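PDB 4JJJ: cellulose 1,4-beta-cellobiosidase from Thermobifida fusca, which probably degrades cellulose as a family 48 glycoside hydrolase that releases cellobiose, this chain being the catalytic domain of a longer protein. Local coordinates for residues A[413-418]-A[445-450]; A[507-512]-A[519-524]. The protein carries 1 engineered substitution. One frame throughout, in Å; residues are numbered along the deposited sequence. Where two conformers were deposited one is given.

Contact 1: A[413-418]-A[445-450]; sequences NWFGFQ and VPWAIQ. With BGC (beta-D-glucopyranose), chain B; BGC (beta-D-glucopyranose), chain C.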
ATOM      1  N   ASN A 413      -2.276  -8.436  11.160  1.00  5.23           N
ATOM      2  CA  ASN A 413      -1.642  -8.538  12.476  1.00  5.64           C
ATOM      3  C   ASN A 413      -0.841  -7.251  12.828  1.00  6.21           C
ATOM      4  O   ASN A 413      -0.512  -6.994  13.963  1.00  7.61           O
ATOM      5  CB  ASN A 413      -0.780  -9.753  12.479  1.00  6.31           C
ATOM      6  CG  ASN A 413      -1.586 -11.050  12.590  1.00  6.68           C
ATOM      7  OD1 ASN A 413      -2.810 -11.079  12.460  1.00  6.84           O
ATOM      8  ND2 ASN A 413      -0.864 -12.157  12.800  1.00  7.67           N
ATOM      9  N   TRP A 414      -0.439  -6.466  11.818  1.00  5.75           N
ATOM     10  CA  TRP A 414       0.325  -5.182  12.117  1.00  5.41           C
ATOM     11  C   TRP A 414      -0.563  -4.094  12.557  1.00  5.45           C
ATOM     12  O   TRP A 414      -1.503  -3.713  11.824  1.00  5.52           O
ATOM     13  CB  TRP A 414       0.993  -4.793  10.818  1.00  5.24           C
ATOM     14  CG  TRP A 414       1.879  -3.584  10.997  1.00  5.24           C
ATOM     15  CD1 TRP A 414       2.829  -3.393  11.987  1.00  5.84           C
ATOM     16  CD2 TRP A 414       1.970  -2.455  10.112  1.00  5.32           C
ATOM     17  NE1 TRP A 414       3.434  -2.179  11.819  1.00  5.62           N
ATOM     18  CE2 TRP A 414       2.938  -1.580  10.674  1.00  5.21           C
ATOM     19  CE3 TRP A 414       1.257  -2.051   8.995  1.00  5.25           C
ATOM     20  CZ2 TRP A 414       3.248  -0.379  10.054  1.00  5.49           C
ATOM     21  CZ3 TRP A 414       1.564  -0.887   8.400  1.00  5.56           C
ATOM     22  CH2 TRP A 414       2.550  -0.039   8.933  1.00  5.11           C
ATOM     23  N   PHE A 415      -0.313  -3.582  13.764  1.00  5.32           N
ATOM     24  CA  PHE A 415      -1.049  -2.442  14.297  1.00  5.32           C
ATOM     25  C   PHE A 415      -0.973  -1.193  13.440  1.00  5.15           C
ATOM     26  O   PHE A 415      -1.899  -0.386  13.547  1.00  6.02           O
ATOM     27  CB  PHE A 415      -0.651  -2.141  15.725  1.00  5.76           C
ATOM     28  CG  PHE A 415      -1.367  -1.014  16.367  1.00  5.89           C
ATOM     29  CD1 PHE A 415      -2.640  -1.160  16.946  1.00  6.60           C
ATOM     30  CD2 PHE A 415      -0.785   0.215  16.411  1.00  6.67           C
ATOM     31  CE1 PHE A 415      -3.297  -0.125  17.575  1.00  6.49           C
ATOM     32  CE2 PHE A 415      -1.424   1.279  17.013  1.00  6.15           C
ATOM     33  CZ  PHE A 415      -2.682   1.099  17.626  1.00  6.14           C
ATOM     34  N   GLY A 416       0.036  -1.086  12.630  1.00  5.14           N
ATOM     35  CA  GLY A 416       0.133   0.083  11.743  1.00  5.12           C
ATOM     36  C   GLY A 416      -1.106   0.294  10.912  1.00  4.91           C
ATOM     37  O   GLY A 416      -1.506   1.433  10.659  1.00  4.93           O
ATOM     38  N   PHE A 417      -1.762  -0.769  10.436  1.00  4.92           N
ATOM     39  CA  PHE A 417      -2.904  -0.542   9.599  1.00  4.89           C
ATOM     40  C   PHE A 417      -4.072   0.042  10.373  1.00  4.58           C
ATOM     41  O   PHE A 417      -4.914   0.744   9.837  1.00  4.59           O
ATOM     42  CB  PHE A 417      -3.322  -1.864   8.966  1.00  5.01           C
ATOM     43  CG  PHE A 417      -2.565  -2.278   7.754  1.00  5.29           C
ATOM     44  CD1 PHE A 417      -2.379  -1.407   6.682  1.00  5.58           C
ATOM     45  CD2 PHE A 417      -1.971  -3.505   7.725  1.00  5.94           C
ATOM     46  CE1 PHE A 417      -1.691  -1.835   5.515  1.00  5.76           C
ATOM     47  CE2 PHE A 417      -1.288  -3.896   6.612  1.00  5.87           C
ATOM     48  CZ  PHE A 417      -1.159  -3.078   5.523  1.00  5.90           C
ATOM     49  N   GLN A 418      -4.120  -0.222  11.692  1.00  4.09           N
ATOM     50  CA  GLN A 418      -5.166   0.363  12.563  1.00  4.23           C
ATOM     51  C   GLN A 418      -5.099   1.873  12.511  1.00  3.97           C
ATOM     52  O   GLN A 418      -6.103   2.553  12.248  1.00  4.19           O
ATOM     53  CB  GLN A 418      -5.035  -0.001  14.018  1.00  4.65           C
ATOM     54  CG  GLN A 418      -5.203  -1.479  14.367  1.00  4.63           C
ATOM     55  CD  GLN A 418      -6.554  -1.968  14.074  1.00  4.91           C
ATOM     56  OE1 GLN A 418      -7.599  -1.387  14.562  1.00  5.56           O
ATOM     57  NE2 GLN A 418      -6.650  -3.028  13.264  1.00  4.50           N
ATOM     58  N   VAL A 445     -10.723   4.451  20.077  1.00  6.79           N
ATOM     59  CA  VAL A 445      -9.773   5.333  20.750  1.00  6.80           C
ATOM     60  C   VAL A 445      -9.432   4.841  22.170  1.00  6.73           C
ATOM     61  O   VAL A 445      -8.265   4.667  22.465  1.00  7.03           O
ATOM     62  CB  VAL A 445     -10.215   6.811  20.689  1.00  7.22           C
ATOM     63  CG1 VAL A 445      -9.389   7.716  21.614  1.00  7.72           C
ATOM     64  CG2 VAL A 445     -10.081   7.343  19.269  1.00  8.03           C
ATOM     65  N   PRO A 446     -10.409   4.485  22.972  1.00  7.55           N
ATOM     66  CA  PRO A 446     -10.054   3.946  24.283  1.00  8.38           C
ATOM     67  C   PRO A 446      -9.206   2.719  24.261  1.00  8.12           C
ATOM     68  O   PRO A 446      -8.327   2.579  25.101  1.00 10.54           O
ATOM     69  CB  PRO A 446     -11.385   3.738  24.984  1.00  9.42           C
ATOM     70  CG  PRO A 446     -12.392   4.441  24.205  1.00 10.70           C
ATOM     71  CD  PRO A 446     -11.873   4.704  22.830  1.00  9.09           C
ATOM     72  N   TRP A 447      -9.471   1.831  23.318  1.00  7.62           N
ATOM     73  CA  TRP A 447      -8.738   0.629  23.166  1.00  7.78           C
ATOM     74  C   TRP A 447      -7.322   0.955  22.838  1.00  7.50           C
ATOM     75  O   TRP A 447      -6.383   0.387  23.406  1.00  7.25           O
ATOM     76  CB  TRP A 447      -9.315  -0.255  22.011  1.00  7.73           C
ATOM     77  CG  TRP A 447      -8.526  -1.395  21.660  1.00  7.80           C
ATOM     78  CD1 TRP A 447      -8.321  -2.548  22.384  1.00  8.78           C
ATOM     79  CD2 TRP A 447      -7.847  -1.601  20.415  1.00  7.81           C
ATOM     80  NE1 TRP A 447      -7.561  -3.433  21.680  1.00  8.65           N
ATOM     81  CE2 TRP A 447      -7.234  -2.876  20.469  1.00  7.63           C
ATOM     82  CE3 TRP A 447      -7.600  -0.786  19.289  1.00  7.57           C
ATOM     83  CZ2 TRP A 447      -6.438  -3.388  19.453  1.00  7.91           C
ATOM     84  CZ3 TRP A 447      -6.821  -1.282  18.258  1.00  7.28           C
ATOM     85  CH2 TRP A 447      -6.207  -2.622  18.370  1.00  7.73           C
ATOM     86  N   ALA A 448      -7.096   1.855  21.896  1.00  7.16           N
ATOM     87  CA  ALA A 448      -5.737   2.216  21.558  1.00  7.18           C
ATOM     88  C   ALA A 448      -4.984   2.861  22.689  1.00  8.06           C
ATOM     89  O   ALA A 448      -3.852   2.479  22.995  1.00  7.57           O
ATOM     90  CB  ALA A 448      -5.710   3.157  20.332  1.00  7.20           C
ATOM     91  N   ILE A 449      -5.622   3.832  23.340  1.00  8.55           N
ATOM     92  CA  ILE A 449      -5.062   4.494  24.531  1.00  7.90           C
ATOM     93  C   ILE A 449      -4.656   3.481  25.606  1.00  8.46           C
ATOM     94  O   ILE A 449      -3.543   3.593  26.175  1.00  9.14           O
ATOM     95  CB  ILE A 449      -6.043   5.587  25.034  1.00  8.63           C
ATOM     96  CG1 ILE A 449      -6.116   6.711  23.994  1.00  9.54           C
ATOM     97  CG2 ILE A 449      -5.572   6.082  26.402  1.00 10.49           C
ATOM     98  CD1 ILE A 449      -7.151   7.755  24.365  1.00 11.49           C
ATOM     99  N   GLN A 450      -5.528   2.525  25.849  0.50  8.44           N
ATOM    100  CA  GLN A 450      -5.348   1.486  26.900  0.50 10.03           C
ATOM    101  C   GLN A 450      -4.142   0.618  26.656  0.50  9.14           C
ATOM    102  O   GLN A 450      -3.688  -0.074  27.555  0.50  9.88           O
ATOM    103  CB  GLN A 450      -6.549   0.589  26.876  0.50 12.65           C
ATOM    104  CG  GLN A 450      -7.792   1.143  27.496  0.50 16.51           C
ATOM    105  CD  GLN A 450      -7.713   2.594  27.994  0.50 19.03           C
ATOM    106  OE1 GLN A 450      -8.379   3.490  27.426  0.50 21.45           O
ATOM    107  NE2 GLN A 450      -6.997   2.817  29.149  0.50 22.30           N
TER
HETATM  108  C2  BGC B   1       5.959  -4.252  10.462  0.50  5.92           C
HETATM  109  C3  BGC B   1       6.061  -3.952   8.971  0.50  5.25           C
HETATM  110  C4  BGC B   1       6.382  -2.461   8.737  0.50  4.54           C
HETATM  111  C5  BGC B   1       7.510  -1.884   9.614  0.50  4.76           C
HETATM  112  C6  BGC B   1       7.570  -0.355   9.600  0.50  4.76           C
HETATM  113  C1  BGC B   1       7.139  -3.686  11.214  0.50  6.37           C
HETATM  114  O1  BGC B   1       6.900  -3.963  12.633  0.50  9.23           O
HETATM  115  O2  BGC B   1       5.892  -5.716  10.535  0.50  5.66           O
HETATM  116  O3  BGC B   1       4.849  -4.303   8.295  0.50  5.82           O
HETATM  117  O4  BGC B   1       6.743  -2.200   7.379  0.50  3.63           O
HETATM  118  O5  BGC B   1       7.314  -2.268  10.975  0.50  5.70           O
HETATM  119  O6  BGC B   1       6.434   0.244  10.168  0.50  4.84           O
HETATM  120  C2  BGC C   2       6.395  -1.002   5.375  0.50  2.90           C
HETATM  121  C3  BGC C   2       5.374  -0.311   4.475  0.50  2.77           C
HETATM  122  C4  BGC C   2       4.124  -1.218   4.279  0.50  2.76           C
HETATM  123  C5  BGC C   2       3.602  -1.789   5.621  0.50  2.74           C
HETATM  124  C6  BGC C   2       2.510  -2.804   5.378  0.50  2.74           C
HETATM  125  C1  BGC C   2       5.772  -1.477   6.674  0.50  3.11           C
HETATM  126  O2  BGC C   2       7.436  -0.091   5.705  0.50  2.92           O
HETATM  127  O3  BGC C   2       6.037  -0.008   3.222  0.50  2.86           O
HETATM  128  O4  BGC C   2       3.105  -0.444   3.615  0.50  2.67           O
HETATM  129  O5  BGC C   2       4.709  -2.380   6.315  0.50  2.90           O
HETATM  130  O6  BGC C   2       2.969  -3.857   4.552  0.50  2.72           O

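Contact 2: A[507-512]-A[519-524]; sequences KTLMYY and TTALAT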
ATOM      1  N   LYS A 507      -1.505  11.449  15.540  1.00  5.03           N
ATOM      2  CA  LYS A 507      -2.436  12.217  14.722  1.00  5.35           C
ATOM      3  C   LYS A 507      -3.869  11.781  14.925  1.00  5.74           C
ATOM      4  O   LYS A 507      -4.799  12.607  14.991  1.00  5.70           O
ATOM      5  CB  LYS A 507      -2.017  12.180  13.300  1.00  5.05           C
ATOM      6  CG  LYS A 507      -0.808  13.058  12.968  1.00  5.39           C
ATOM      7  CD  LYS A 507      -0.491  13.072  11.520  1.00  6.00           C
ATOM      8  CE  LYS A 507       0.181  11.781  11.031  1.00  6.43           C
ATOM      9  NZ  LYS A 507       0.002  11.583   9.535  1.00  7.93           N
ATOM     10  N   THR A 508      -4.073  10.473  14.907  1.00  5.83           N
ATOM     11  CA  THR A 508      -5.405   9.965  15.072  1.00  5.95           C
ATOM     12  C   THR A 508      -6.043  10.549  16.321  1.00  6.50           C
ATOM     13  O   THR A 508      -7.198  11.018  16.294  1.00  6.83           O
ATOM     14  CB  THR A 508      -5.380   8.387  15.226  1.00  5.62           C
ATOM     15  OG1 THR A 508      -4.884   7.856  14.020  1.00  5.13           O
ATOM     16  CG2 THR A 508      -6.737   7.800  15.362  1.00  6.51           C
ATOM     17  N   LEU A 509      -5.292  10.526  17.383  1.00  6.25           N
ATOM     18  CA  LEU A 509      -5.751  11.025  18.678  1.00  6.51           C
ATOM     19  C   LEU A 509      -5.996  12.560  18.677  1.00  6.60           C
ATOM     20  O   LEU A 509      -6.976  13.023  19.245  1.00  6.62           O
ATOM     21  CB  LEU A 509      -4.746  10.633  19.791  1.00  6.81           C
ATOM     22  CG  LEU A 509      -4.682   9.091  20.048  1.00  7.12           C
ATOM     23  CD1 LEU A 509      -3.583   8.739  21.007  1.00  8.39           C
ATOM     24  CD2 LEU A 509      -5.994   8.569  20.548  1.00  8.32           C
ATOM     25  N   MET A 510      -5.139  13.287  18.013  1.00  6.88           N
ATOM     26  CA  MET A 510      -5.277  14.752  17.915  1.00  6.17           C
ATOM     27  C   MET A 510      -6.525  15.149  17.125  1.00  6.86           C
ATOM     28  O   MET A 510      -7.269  16.017  17.613  1.00  6.66           O
ATOM     29  CB  MET A 510      -4.033  15.354  17.281  1.00  7.13           C
ATOM     30  CG  MET A 510      -2.876  15.468  18.303  1.00  7.68           C
ATOM     31  SD  MET A 510      -1.509  16.450  17.665  1.00  9.58           S
ATOM     32  CE  MET A 510      -0.991  15.568  16.191  1.00  9.43           C
ATOM     33  N   TYR A 511      -6.740  14.570  15.946  1.00  6.23           N
ATOM     34  CA  TYR A 511      -7.942  14.913  15.139  1.00  6.51           C
ATOM     35  C   TYR A 511      -9.162  14.605  15.938  1.00  6.99           C
ATOM     36  O   TYR A 511     -10.180  15.368  15.945  1.00  7.73           O
ATOM     37  CB  TYR A 511      -7.900  14.202  13.774  1.00  6.11           C
ATOM     38  CG  TYR A 511      -6.910  14.782  12.816  1.00  5.96           C
ATOM     39  CD1 TYR A 511      -5.754  14.107  12.516  1.00  6.23           C
ATOM     40  CD2 TYR A 511      -7.166  15.972  12.145  1.00  6.30           C
ATOM     41  CE1 TYR A 511      -4.871  14.659  11.594  1.00  7.52           C
ATOM     42  CE2 TYR A 511      -6.311  16.553  11.249  1.00  6.76           C
ATOM     43  CZ  TYR A 511      -5.120  15.933  10.982  1.00  7.18           C
ATOM     44  OH  TYR A 511      -4.215  16.375  10.064  1.00  7.86           O
ATOM     45  N   TYR A 512      -9.180  13.416  16.575  1.00  7.52           N
ATOM     46  CA  TYR A 512     -10.326  13.040  17.391  1.00  6.86           C
ATOM     47  C   TYR A 512     -10.554  13.975  18.573  1.00  7.90           C
ATOM     48  O   TYR A 512     -11.697  14.381  18.860  1.00  8.10           O
ATOM     49  CB  TYR A 512     -10.113  11.641  17.923  1.00  7.10           C
ATOM     50  CG  TYR A 512     -11.191  11.173  18.899  1.00  7.00           C
ATOM     51  CD1 TYR A 512     -12.496  10.840  18.466  1.00  7.65           C
ATOM     52  CD2 TYR A 512     -10.858  11.010  20.222  1.00  7.64           C
ATOM     53  CE1 TYR A 512     -13.485  10.374  19.388  1.00  8.01           C
ATOM     54  CE2 TYR A 512     -11.849  10.592  21.134  1.00  7.74           C
ATOM     55  CZ  TYR A 512     -13.106  10.258  20.691  1.00  8.80           C
ATOM     56  OH  TYR A 512     -13.990   9.764  21.578  1.00 10.27           O
ATOM     57  N   THR A 519     -10.234  14.828  26.516  1.00 15.78           N
ATOM     58  CA  THR A 519      -8.978  15.269  27.081  1.00 15.65           C
ATOM     59  C   THR A 519      -7.924  14.096  27.254  1.00 13.97           C
ATOM     60  O   THR A 519      -6.757  14.370  27.144  1.00 15.50           O
ATOM     61  CB  THR A 519      -9.204  15.922  28.499  1.00 18.79           C
ATOM     62  OG1 THR A 519      -9.949  14.974  29.260  1.00 17.55           O
ATOM     63  CG2 THR A 519      -9.828  17.272  28.298  1.00 21.26           C
ATOM     64  N   THR A 520      -8.369  12.869  27.430  1.00 14.09           N
ATOM     65  CA  THR A 520      -7.459  11.745  27.570  1.00 15.34           C
ATOM     66  C   THR A 520      -6.728  11.510  26.253  1.00 13.50           C
ATOM     67  O   THR A 520      -5.525  11.252  26.200  1.00 12.19           O
ATOM     68  CB  THR A 520      -8.206  10.487  27.984  1.00 18.55           C
ATOM     69  OG1 THR A 520      -8.975  10.775  29.205  1.00 23.28           O
ATOM     70  CG2 THR A 520      -7.238   9.325  28.274  1.00 19.03           C
ATOM     71  N   ALA A 521      -7.485  11.588  25.171  1.00 12.42           N
ATOM     72  CA  ALA A 521      -6.910  11.447  23.811  1.00 10.79           C
ATOM     73  C   ALA A 521      -5.814  12.482  23.570  1.00  9.97           C
ATOM     74  O   ALA A 521      -4.718  12.183  23.024  1.00  9.55           O
ATOM     75  CB  ALA A 521      -7.945  11.493  22.716  1.00 10.47           C
ATOM     76  N   LEU A 522      -6.092  13.748  23.876  1.00 10.90           N
ATOM     77  CA  LEU A 522      -5.108  14.777  23.621  1.00 11.69           C
ATOM     78  C   LEU A 522      -3.872  14.555  24.507  1.00 10.42           C
ATOM     79  O   LEU A 522      -2.747  14.721  24.026  1.00  9.66           O
ATOM     80  CB  LEU A 522      -5.638  16.172  23.910  1.00 13.62           C
ATOM     81  CG  LEU A 522      -4.628  17.310  23.518  1.00 15.35           C
ATOM     82  CD1 LEU A 522      -4.019  17.208  22.143  1.00 17.70           C
ATOM     83  CD2 LEU A 522      -5.326  18.648  23.722  1.00 18.11           C
ATOM     84  N   ALA A 523      -4.112  14.162  25.761  1.00  9.97           N
ATOM     85  CA  ALA A 523      -2.957  13.913  26.658  1.00 11.21           C
ATOM     86  C   ALA A 523      -2.039  12.812  26.167  1.00 10.50           C
ATOM     87  O   ALA A 523      -0.814  12.941  26.187  1.00  9.82           O
ATOM     88  CB  ALA A 523      -3.376  13.717  28.104  1.00 12.04           C
ATOM     89  N   THR A 524      -2.604  11.769  25.632  1.00 10.89           N
ATOM     90  CA  THR A 524      -1.812  10.680  25.037  1.00  9.71           C
ATOM     91  C   THR A 524      -1.026  11.172  23.846  1.00  9.53           C
ATOM     92  O   THR A 524       0.150  10.886  23.722  1.00  9.82           O
ATOM     93  CB  THR A 524      -2.715   9.452  24.709  1.00 10.95           C
ATOM     94  OG1 THR A 524      -3.407   9.098  25.918  1.00 14.05           O
ATOM     95  CG2 THR A 524      -1.972   8.254  24.179  1.00 11.70           C
TER

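Contact 1: A[413-418]-A[445-450]
W447 CZ3 meets the F415 ring at its edge, near the ring plane, 3.8 Å from F415 CE1, while Q418 CB covers part of one face of that ring. The two ring planes are inclined at 50°. F415 CG lies opposite its backbone N (chi1 -179°), which carries the ring out to W447. The pair joins the chain leading into helix 416-432 to helix 435-450 in the (alpha/alpha)6 fold of family 48.

The neighbouring W414 ring is covered on both faces. G416 CA sits over its centre on one face, 3.3 Å above the plane. On the opposite face lie the chain B and chain C glucose units, an aromatic platform characteristic of cellulase sugar subsites. W414 NE1 comes within 3.5 Å of C2 of the chain B unit. W414 CZ3 is 3.6 Å from C5 of the chain C unit. Replacing W414 by an alanine would probably cost both sugars this flat support and open a gap beside G416.

F417 CZ touches C6 of the chain C unit at 3.7 Å. Q418 crosses W447 with its amide turned 82° from the ring. Q418 OE1, hydrogen-bonded to I373 N and W444 NE1, ends 3.8 Å from W447 CZ3.

Contact 2: A[507-512]-A[519-524]
L509 and A521 mark the closest backbone approach, with their CA atoms 5.3 Å apart. The next pair along, M510 and L522, is nearly as close. Segments 507-512 and 519-524 are both helical. Their axes come within 8.1 Å, and their directions are 144° apart, so the helices run roughly antiparallel with a clear tilt. This is an alpha-helical hairpin: helix 499-516 turns through a very short link into helix 519-533. The small side chain of A521 is consistent with this close approach. L509 CB lies against the A521 carbonyl, 3.6 Å from A521 O.

L509 and A521 carry the largest shares of the contact. With L509 CG opposite the carbonyl carbon (chi1 -67°), the branch points across the seam and its two methyls find different partners. L509 CD1 packs on the methyl of T524, 3.6 Å from T524 CG2. L509 CD2 faces A521 CB at 4.1 Å. Y512, three residues after L509, also reaches A521. A521 CB lies at the edge of the Y512 ring, in its plane, 3.9 Å from Y512 CD2. M510 adds a looser touch, with M510 CG 4.4 Å from L522 CD1. Beyond this, M510 leads away to H633 and L636 of helix 620-637.

The polar ends near the seam have other partners. Y512 OH is hydrogen-bonded to D442, a calcium ligand, and A521 N is hydrogen-bonded to D518 OD2 at the turn. T524 offers its methyl, not its hydroxyl, to L509. Between these two segments the hairpin is held by van der Waals packing, with no hydrogen bond across. Y512 packs its ring edge on A521 and bonds D442 through OH, so one side chain joins the hairpin to the calcium site.

In the fold
Both contacts lie in the helical fold of the catalytic domain, in series along the chain. They neither nest nor cross. Contact 1 comes first. Segment 413-418 lies beside the bound glucan; the 26 residues after it, nearly all helix, lead through helix 416-432 into helix 435-450. The chain then passes strands 465-473 and 488-496 before helix 499-516. Contact 2 closes a far shorter loop of six residues, tying helix 499-516 to helix 519-533. The two centres are about 13 Å apart, and helix 435-450 bridges them. V445 CG1 packs on L509 CD2 at 3.7 Å, and I449 CD1 lies 3.7 Å from A521 CA. A chain of packed helices thus leads from the sugar pocket to the hairpin.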